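Local coordinates for protein alpha-glucosidase YIHQ (Escherichia coli, PDB 5AEG) that hydrolyses sulfoquinovosyl diacylglycerides and simple sulfoquinovosides such as sulfoquinovosyl glycerol, releasing sulfoquinovose for breakdown by sulfoglycolysis, at residues A[197-202]-A[217-222]; A[591-596]-A[606-611]. All blocks are in the same frame, centred on the assembly; numbering follows the deposited sequence.

Interaction 1: residues A[197-202]-A[217-222]; sequences VDNSCY and LWEDKA
Tyr202 leans across one face of the Trp218 indole. The phenol lies obliquely, its plane at 36° to the six-membered ring and the centroids 4.0 Å apart, with CD1 above the middle of the indole, 3.2 Å from Trp218 CE2. CG of Tyr202 stands anti to the backbone N (chi1 179°), which swings the ring across the indole; CB, placed by the backbone, lies 3.6 Å from Trp218 CE3. The same two residues are also tied through their main chains, Trp218 N donating to Tyr202 O at 3.0 Å. Arg116 makes a cation-pi contact with the indole. With an alanine at Trp218, the Tyr202 ring would probably lose the surface it leans on and Arg116 its cation-pi mate. At the other end the Asn199 amide spends its NH2 on two acceptors. ND2 reaches Lys221 O at 2.8 Å, almost within the amide plane, and Glu219 OE1 at 3.0 Å, which it meets from above a carboxylate turned 82° to the amide. One water also donates to Glu219 OE1 and accepts from Ser200 N, linking the carboxylate to the opposing backbone. Between these two ends, Leu217 CD2 passes 3.5 Å from Asn199 ND2 and meets Val197 CG1 tip to tip. Side-by-side connections, one from strand 193-197 to 203-206 and one from 212-217 to 221-228, belong to the galactose mutarotase-like beta-sandwich domain of family 31 glycosidases.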
ATOM      1  N   VAL A 197      14.592  -5.210  -6.424  1.00 20.79           N
ATOM      2  CA  VAL A 197      15.699  -5.719  -5.580  1.00 22.39           C
ATOM      3  C   VAL A 197      15.113  -6.814  -4.668  1.00 25.07           C
ATOM      4  O   VAL A 197      14.070  -6.645  -3.988  1.00 22.48           O
ATOM      5  CB  VAL A 197      16.409  -4.632  -4.812  1.00 22.22           C
ATOM      6  CG1 VAL A 197      17.512  -5.169  -3.879  1.00 23.63           C
ATOM      7  CG2 VAL A 197      16.972  -3.551  -5.712  1.00 23.76           C
ATOM      8  N   ASP A 198      15.760  -7.960  -4.632  1.00 23.94           N
ATOM      9  CA  ASP A 198      15.192  -9.090  -3.898  1.00 25.99           C
ATOM     10  C   ASP A 198      15.337  -8.941  -2.408  1.00 27.85           C
ATOM     11  O   ASP A 198      14.569  -9.518  -1.641  1.00 31.73           O
ATOM     12  CB  ASP A 198      15.856 -10.434  -4.259  1.00 32.26           C
ATOM     13  CG  ASP A 198      15.420 -10.968  -5.575  1.00 33.88           C
ATOM     14  OD1 ASP A 198      14.429 -10.517  -6.199  1.00 35.02           O
ATOM     15  OD2 ASP A 198      16.066 -11.938  -5.993  1.00 41.01           O
ATOM     16  N   ASN A 199      16.267  -8.183  -1.955  1.00 24.59           N
ATOM     17  CA  ASN A 199      16.502  -8.202  -0.507  1.00 25.97           C
ATOM     18  C   ASN A 199      15.319  -7.662   0.345  1.00 26.56           C
ATOM     19  O   ASN A 199      14.490  -6.887  -0.160  1.00 25.89           O
ATOM     20  CB  ASN A 199      17.654  -7.274  -0.261  1.00 25.18           C
ATOM     21  CG  ASN A 199      18.932  -7.670  -1.000  1.00 30.42           C
ATOM     22  OD1 ASN A 199      18.926  -7.848  -2.234  1.00 26.51           O
ATOM     23  ND2 ASN A 199      20.059  -7.718  -0.224  1.00 30.79           N
ATOM     24  N   SER A 200      15.308  -7.965   1.633  1.00 23.47           N
ATOM     25  CA  SER A 200      14.334  -7.372   2.589  1.00 24.52           C
ATOM     26  C   SER A 200      14.994  -6.641   3.741  1.00 23.95           C
ATOM     27  O   SER A 200      14.344  -6.205   4.674  1.00 24.65           O
ATOM     28  CB  SER A 200      13.347  -8.430   3.060  1.00 25.73           C
ATOM     29  OG  SER A 200      14.040  -9.368   3.856  1.00 26.27           O
ATOM     30  N   CYS A 201      16.306  -6.462   3.694  1.00 21.55           N
ATOM     31  CA  CYS A 201      17.018  -5.618   4.631  1.00 21.19           C
ATOM     32  C   CYS A 201      16.604  -4.166   4.549  1.00 21.85           C
ATOM     33  O   CYS A 201      15.958  -3.785   3.551  1.00 20.59           O
ATOM     34  CB  CYS A 201      18.550  -5.738   4.407  1.00 22.03           C
ATOM     35  SG  CYS A 201      19.053  -5.262   2.723  1.00 24.57           S
ATOM     36  N   TYR A 202      16.985  -3.336   5.549  1.00 21.84           N
ATOM     37  CA  TYR A 202      16.911  -1.886   5.412  1.00 19.79           C
ATOM     38  C   TYR A 202      17.553  -1.468   4.111  1.00 22.35           C
ATOM     39  O   TYR A 202      18.652  -1.975   3.785  1.00 21.28           O
ATOM     40  CB  TYR A 202      17.592  -1.200   6.562  1.00 20.65           C
ATOM     41  CG  TYR A 202      17.552   0.300   6.454  1.00 19.11           C
ATOM     42  CD1 TYR A 202      18.508   0.979   5.745  1.00 19.84           C
ATOM     43  CD2 TYR A 202      16.445   1.067   6.972  1.00 21.14           C
ATOM     44  CE1 TYR A 202      18.498   2.343   5.632  1.00 19.95           C
ATOM     45  CE2 TYR A 202      16.438   2.457   6.843  1.00 22.04           C
ATOM     46  CZ  TYR A 202      17.451   3.080   6.175  1.00 22.72           C
ATOM     47  OH  TYR A 202      17.445   4.441   6.100  1.00 23.67           O
ATOM     48  N   LEU A 217      22.120  -0.540   0.704  1.00 21.26           N
ATOM     49  CA  LEU A 217      21.599  -1.728   1.326  1.00 23.11           C
ATOM     50  C   LEU A 217      22.368  -2.056   2.618  1.00 24.36           C
ATOM     51  O   LEU A 217      23.610  -1.931   2.676  1.00 24.48           O
ATOM     52  CB  LEU A 217      21.665  -2.977   0.423  1.00 26.88           C
ATOM     53  CG  LEU A 217      20.954  -2.989  -0.900  1.00 29.85           C
ATOM     54  CD1 LEU A 217      21.828  -2.435  -1.956  1.00 30.34           C
ATOM     55  CD2 LEU A 217      20.553  -4.404  -1.227  1.00 31.11           C
ATOM     56  N   TRP A 218      21.636  -2.515   3.631  1.00 20.19           N
ATOM     57  CA  TRP A 218      22.250  -3.003   4.869  1.00 23.20           C
ATOM     58  C   TRP A 218      22.374  -4.501   4.790  1.00 21.09           C
ATOM     59  O   TRP A 218      21.742  -5.256   5.548  1.00 22.93           O
ATOM     60  CB  TRP A 218      21.453  -2.577   6.082  1.00 23.79           C
ATOM     61  CG  TRP A 218      21.564  -1.127   6.318  1.00 23.68           C
ATOM     62  CD1 TRP A 218      22.047  -0.213   5.458  1.00 25.06           C
ATOM     63  CD2 TRP A 218      21.057  -0.386   7.452  1.00 22.90           C
ATOM     64  NE1 TRP A 218      22.010   1.032   6.017  1.00 24.79           N
ATOM     65  CE2 TRP A 218      21.353   0.953   7.227  1.00 26.71           C
ATOM     66  CE3 TRP A 218      20.449  -0.751   8.659  1.00 25.33           C
ATOM     67  CZ2 TRP A 218      21.055   1.955   8.163  1.00 28.86           C
ATOM     68  CZ3 TRP A 218      20.124   0.253   9.588  1.00 26.92           C
ATOM     69  CH2 TRP A 218      20.443   1.575   9.339  1.00 26.67           C
ATOM     70  N   GLU A 219      23.151  -4.970   3.834  1.00 23.93           N
ATOM     71  CA  GLU A 219      23.420  -6.388   3.695  1.00 22.57           C
ATOM     72  C   GLU A 219      24.755  -6.526   2.926  1.00 23.31           C
ATOM     73  O   GLU A 219      25.270  -5.555   2.385  1.00 21.67           O
ATOM     74  CB  GLU A 219      22.312  -7.130   2.964  1.00 25.07           C
ATOM     75  CG  GLU A 219      22.152  -8.577   3.379  1.00 28.22           C
ATOM     76  CD  GLU A 219      20.830  -9.208   3.031  1.00 33.78           C
ATOM     77  OE1 GLU A 219      19.811  -8.522   2.678  1.00 31.64           O
ATOM     78  OE2 GLU A 219      20.799 -10.454   3.113  1.00 33.07           O
ATOM     79  N   ASP A 220      25.329  -7.719   3.017  1.00 23.09           N
ATOM     80  CA  ASP A 220      26.541  -8.085   2.310  1.00 24.67           C
ATOM     81  C   ASP A 220      26.349  -8.629   0.954  1.00 28.13           C
ATOM     82  O   ASP A 220      27.350  -8.923   0.251  1.00 24.32           O
ATOM     83  CB  ASP A 220      27.254  -9.166   3.169  1.00 25.77           C
ATOM     84  CG  ASP A 220      26.438 -10.458   3.233  1.00 33.10           C
ATOM     85  OD1 ASP A 220      25.339 -10.444   3.813  1.00 32.10           O
ATOM     86  OD2 ASP A 220      26.801 -11.453   2.594  1.00 34.39           O
ATOM     87  N   LYS A 221      25.095  -8.757   0.493  1.00 28.19           N
ATOM     88  CA  LYS A 221      24.825  -9.214  -0.843  1.00 27.32           C
ATOM     89  C   LYS A 221      23.614  -8.478  -1.367  1.00 30.96           C
ATOM     90  O   LYS A 221      22.809  -7.944  -0.586  1.00 28.25           O
ATOM     91  CB  LYS A 221      24.557 -10.709  -0.826  1.00 33.96           C
ATOM     92  CG  LYS A 221      23.223 -11.174  -0.217  1.00 39.09           C
ATOM     93  CD  LYS A 221      23.211 -12.654   0.213  1.00 53.21           C
ATOM     94  CE  LYS A 221      21.970 -13.444  -0.204  1.00 60.66           C
ATOM     95  NZ  LYS A 221      20.645 -13.003   0.334  1.00 74.11           N
ATOM     96  N   ALA A 222      23.489  -8.427  -2.676  1.00 27.85           N
ATOM     97  CA  ALA A 222      22.293  -7.843  -3.302  1.00 30.07           C
ATOM     98  C   ALA A 222      21.986  -8.491  -4.615  1.00 31.58           C
ATOM     99  O   ALA A 222      22.903  -8.802  -5.389  1.00 30.00           O
ATOM    100  CB  ALA A 222      22.528  -6.389  -3.495  1.00 25.21           C
TER
HETATM  101  O   HOH W   1      17.448  -9.622   2.383  1.00 29.36           O

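Interaction 2: residues A[591-596]-A[606-611]; sequences FLHYED and QYLLGR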
ATOM      1  N   PHE A 591      -0.012   9.438 -17.401  1.00 22.93           N
ATOM      2  CA  PHE A 591       1.038   9.149 -18.389  1.00 19.92           C
ATOM      3  C   PHE A 591       0.957   7.724 -18.876  1.00 21.90           C
ATOM      4  O   PHE A 591       1.549   7.443 -19.878  1.00 24.70           O
ATOM      5  CB  PHE A 591       2.418   9.588 -17.913  1.00 20.39           C
ATOM      6  CG  PHE A 591       2.882   8.917 -16.647  1.00 19.00           C
ATOM      7  CD1 PHE A 591       3.280   7.606 -16.647  1.00 22.96           C
ATOM      8  CD2 PHE A 591       2.892   9.610 -15.495  1.00 20.79           C
ATOM      9  CE1 PHE A 591       3.752   7.007 -15.468  1.00 25.15           C
ATOM     10  CE2 PHE A 591       3.312   9.022 -14.306  1.00 22.10           C
ATOM     11  CZ  PHE A 591       3.771   7.742 -14.304  1.00 19.68           C
ATOM     12  N   LEU A 592       0.157   6.829 -18.269  1.00 20.43           N
ATOM     13  CA  LEU A 592      -0.065   5.535 -18.853  1.00 20.74           C
ATOM     14  C   LEU A 592      -0.764   5.653 -20.240  1.00 23.93           C
ATOM     15  O   LEU A 592      -0.554   4.768 -21.120  1.00 23.44           O
ATOM     16  CB  LEU A 592      -0.888   4.602 -18.032  1.00 24.77           C
ATOM     17  CG  LEU A 592      -0.363   4.109 -16.678  1.00 28.43           C
ATOM     18  CD1 LEU A 592      -1.164   2.950 -16.154  1.00 27.02           C
ATOM     19  CD2 LEU A 592       1.104   3.829 -16.710  1.00 27.93           C
ATOM     20  N   HIS A 593      -1.590   6.684 -20.389  1.00 24.43           N
ATOM     21  CA  HIS A 593      -2.377   6.864 -21.635  1.00 24.44           C
ATOM     22  C   HIS A 593      -2.039   8.096 -22.403  1.00 24.21           C
ATOM     23  O   HIS A 593      -2.548   8.226 -23.503  1.00 25.56           O
ATOM     24  CB  HIS A 593      -3.876   6.772 -21.366  1.00 25.10           C
ATOM     25  CG  HIS A 593      -4.293   5.469 -20.856  1.00 25.18           C
ATOM     26  ND1 HIS A 593      -4.126   4.289 -21.581  1.00 25.45           N
ATOM     27  CD2 HIS A 593      -4.812   5.103 -19.643  1.00 24.15           C
ATOM     28  CE1 HIS A 593      -4.560   3.273 -20.854  1.00 27.11           C
ATOM     29  NE2 HIS A 593      -4.991   3.747 -19.681  1.00 24.40           N
ATOM     30  N   TYR A 594      -1.274   9.044 -21.847  1.00 21.06           N
ATOM     31  CA  TYR A 594      -0.910  10.342 -22.446  1.00 21.23           C
ATOM     32  C   TYR A 594       0.614  10.446 -22.315  1.00 21.21           C
ATOM     33  O   TYR A 594       1.132  11.386 -21.810  1.00 22.41           O
ATOM     34  CB  TYR A 594      -1.680  11.560 -21.790  1.00 23.56           C
ATOM     35  CG  TYR A 594      -3.159  11.361 -21.970  1.00 22.73           C
ATOM     36  CD1 TYR A 594      -3.804  11.804 -23.149  1.00 23.35           C
ATOM     37  CD2 TYR A 594      -3.910  10.632 -21.057  1.00 21.33           C
ATOM     38  CE1 TYR A 594      -5.153  11.489 -23.398  1.00 25.72           C
ATOM     39  CE2 TYR A 594      -5.284  10.366 -21.261  1.00 21.91           C
ATOM     40  CZ  TYR A 594      -5.921  10.845 -22.407  1.00 24.74           C
ATOM     41  OH  TYR A 594      -7.220  10.525 -22.718  1.00 23.66           O
ATOM     42  N   GLU A 595       1.332   9.442 -22.830  1.00 22.39           N
ATOM     43  CA  GLU A 595       2.792   9.345 -22.646  1.00 27.15           C
ATOM     44  C   GLU A 595       3.577  10.488 -23.158  1.00 29.64           C
ATOM     45  O   GLU A 595       4.609  10.827 -22.568  1.00 27.26           O
ATOM     46  CB  GLU A 595       3.358   8.060 -23.296  1.00 29.20           C
ATOM     47  CG  GLU A 595       3.121   6.796 -22.528  1.00 30.34           C
ATOM     48  CD  GLU A 595       3.987   5.649 -23.023  1.00 31.79           C
ATOM     49  OE1 GLU A 595       4.863   5.899 -23.914  1.00 31.67           O
ATOM     50  OE2 GLU A 595       3.867   4.524 -22.491  1.00 26.32           O
ATOM     51  N   ASP A 596       3.069  11.159 -24.216  1.00 26.90           N
ATOM     52  CA  ASP A 596       3.794  12.232 -24.854  1.00 30.82           C
ATOM     53  C   ASP A 596       3.556  13.548 -24.165  1.00 29.76           C
ATOM     54  O   ASP A 596       4.125  14.524 -24.565  1.00 27.88           O
ATOM     55  CB  ASP A 596       3.424  12.297 -26.366  1.00 37.34           C
ATOM     56  CG  ASP A 596       1.898  12.438 -26.595  1.00 48.70           C
ATOM     57  OD1 ASP A 596       1.023  12.075 -25.676  1.00 47.21           O
ATOM     58  OD2 ASP A 596       1.569  12.842 -27.734  1.00 64.88           O
ATOM     59  N   GLN A 606      -4.462  13.741  -9.187  1.00 17.83           N
ATOM     60  CA  GLN A 606      -5.448  13.279 -10.124  1.00 19.42           C
ATOM     61  C   GLN A 606      -4.999  12.047 -10.824  1.00 18.94           C
ATOM     62  O   GLN A 606      -3.821  11.685 -10.831  1.00 19.65           O
ATOM     63  CB  GLN A 606      -5.763  14.428 -11.128  1.00 20.01           C
ATOM     64  CG  GLN A 606      -4.630  14.919 -11.905  1.00 19.26           C
ATOM     65  CD  GLN A 606      -5.065  15.945 -12.965  1.00 19.31           C
ATOM     66  OE1 GLN A 606      -5.158  17.160 -12.677  1.00 19.95           O
ATOM     67  NE2 GLN A 606      -5.460  15.458 -14.119  1.00 21.23           N
ATOM     68  N   TYR A 607      -6.007  11.339 -11.370  1.00 17.81           N
ATOM     69  CA  TYR A 607      -5.866  10.039 -11.878  1.00 18.47           C
ATOM     70  C   TYR A 607      -6.886   9.731 -12.910  1.00 20.26           C
ATOM     71  O   TYR A 607      -7.863  10.448 -13.044  1.00 18.75           O
ATOM     72  CB  TYR A 607      -5.895   8.926 -10.788  1.00 19.37           C
ATOM     73  CG  TYR A 607      -7.170   8.840 -10.010  1.00 17.86           C
ATOM     74  CD1 TYR A 607      -7.435   9.736  -8.924  1.00 20.43           C
ATOM     75  CD2 TYR A 607      -8.121   7.886 -10.290  1.00 20.00           C
ATOM     76  CE1 TYR A 607      -8.626   9.658  -8.185  1.00 18.18           C
ATOM     77  CE2 TYR A 607      -9.328   7.818  -9.559  1.00 18.56           C
ATOM     78  CZ  TYR A 607      -9.563   8.696  -8.500  1.00 17.83           C
ATOM     79  OH  TYR A 607     -10.744   8.540  -7.801  1.00 19.24           O
ATOM     80  N   LEU A 608      -6.617   8.666 -13.655  1.00 17.86           N
ATOM     81  CA  LEU A 608      -7.619   8.073 -14.548  1.00 20.44           C
ATOM     82  C   LEU A 608      -8.228   6.824 -13.856  1.00 19.81           C
ATOM     83  O   LEU A 608      -7.512   5.991 -13.283  1.00 20.35           O
ATOM     84  CB  LEU A 608      -6.984   7.674 -15.864  1.00 20.27           C
ATOM     85  CG  LEU A 608      -6.396   8.764 -16.722  1.00 18.99           C
ATOM     86  CD1 LEU A 608      -5.533   8.191 -17.885  1.00 22.21           C
ATOM     87  CD2 LEU A 608      -7.409   9.747 -17.217  1.00 22.26           C
ATOM     88  N   LEU A 609      -9.532   6.724 -13.886  1.00 18.51           N
ATOM     89  CA  LEU A 609     -10.286   5.536 -13.439  1.00 19.28           C
ATOM     90  C   LEU A 609     -10.576   4.751 -14.688  1.00 21.32           C
ATOM     91  O   LEU A 609     -11.404   5.157 -15.483  1.00 19.99           O
ATOM     92  CB  LEU A 609     -11.562   5.919 -12.712  1.00 18.87           C
ATOM     93  CG  LEU A 609     -12.422   4.838 -12.052  1.00 19.69           C
ATOM     94  CD1 LEU A 609     -11.675   4.142 -10.880  1.00 20.98           C
ATOM     95  CD2 LEU A 609     -13.736   5.413 -11.548  1.00 20.05           C
ATOM     96  N   GLY A 610      -9.927   3.598 -14.813  1.00 19.35           N
ATOM     97  CA  GLY A 610      -9.859   2.882 -16.108  1.00 21.85           C
ATOM     98  C   GLY A 610      -9.251   3.837 -17.149  1.00 20.98           C
ATOM     99  O   GLY A 610      -8.519   4.768 -16.819  1.00 21.07           O
ATOM    100  N   ARG A 611      -9.547   3.565 -18.424  1.00 21.54           N
ATOM    101  CA  ARG A 611      -9.076   4.402 -19.525  1.00 22.80           C
ATOM    102  C   ARG A 611      -9.777   5.754 -19.721  1.00 22.99           C
ATOM    103  O   ARG A 611      -9.127   6.728 -20.149  1.00 22.63           O
ATOM    104  CB  ARG A 611      -9.200   3.580 -20.825  1.00 22.12           C
ATOM    105  CG  ARG A 611      -8.752   4.241 -22.117  1.00 27.56           C
ATOM    106  CD  ARG A 611      -7.306   4.571 -22.199  1.00 32.98           C
ATOM    107  NE  ARG A 611      -6.941   5.418 -23.399  1.00 35.63           N
ATOM    108  CZ  ARG A 611      -6.920   6.760 -23.402  1.00 39.74           C
ATOM    109  NH1 ARG A 611      -7.246   7.528 -22.278  1.00 30.97           N
ATOM    110  NH2 ARG A 611      -6.567   7.366 -24.522  1.00 36.92           N
TER
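The two backbones stay well apart, nearest at His593 and Arg611 with CA atoms 7.4 Å from each other, and it is the side chains that join the loop 591-596 to the end of strand 607-609. The motif is an arginine-histidine stack in the C-terminal beta domain of the family 31 fold. The Arg611 guanidinium stacks on His593 with an offset, planes 8° apart and centres separated by 4.4 Å. Its chain leaves with CG anti to the backbone N and bends at chi2 (64°), carrying CD across the imidazole face and the guanidinium on toward His593 CB, 3.6 Å from Arg611 NH1. Leu592 CB lies over the opposite face of the imidazole, and Leu608 CD1 fits against its edge, 3.6 Å from His593 CD2. The same methyl touches the edge of the Tyr594 ring at CE2, 4.0 Å away, wedging between the two aromatic side chains. His593 NE2 is hydrogen-bonded to Arg588 of the neighbouring strand 587-588; since an arginine can only donate, the nitrogen probably accepts, an arrangement likely to favour a neutral imidazole beside two arginines. Tyr594 stands nearly perpendicular to the guanidinium, its hydroxyl also bonded to Asp633, whose carboxylate would add a favourable charge near Arg611. Arg611 NH1 gives its hydrogen to Tyr594 OH at 3.0 Å, almost straight at 172°, with the oxygen in the guanidinium plane.

Along the chain from the N terminus, interaction 1 comes first: strand 193-197 runs into its loop, strands 203-206 and 212-217 follow, and the contact closes once the chain turns into 221-228. The catalytic barrel is then built before interaction 2 opens, where 591-596 leaves strand 587-588 and is met by 606-611 after a shorter excursion without helix or strand. The two neither nest nor cross; their centres are about 33 Å apart and their nearest atoms about 19 Å. Interaction 1 binds neighbouring turns of the N-terminal domain, interaction 2 the strand-to-strand loop of the C-terminal domain. Glu595, in the latter loop, forms a salt bridge to Lys192, just ahead of strand 193-197, a direct link between the domains.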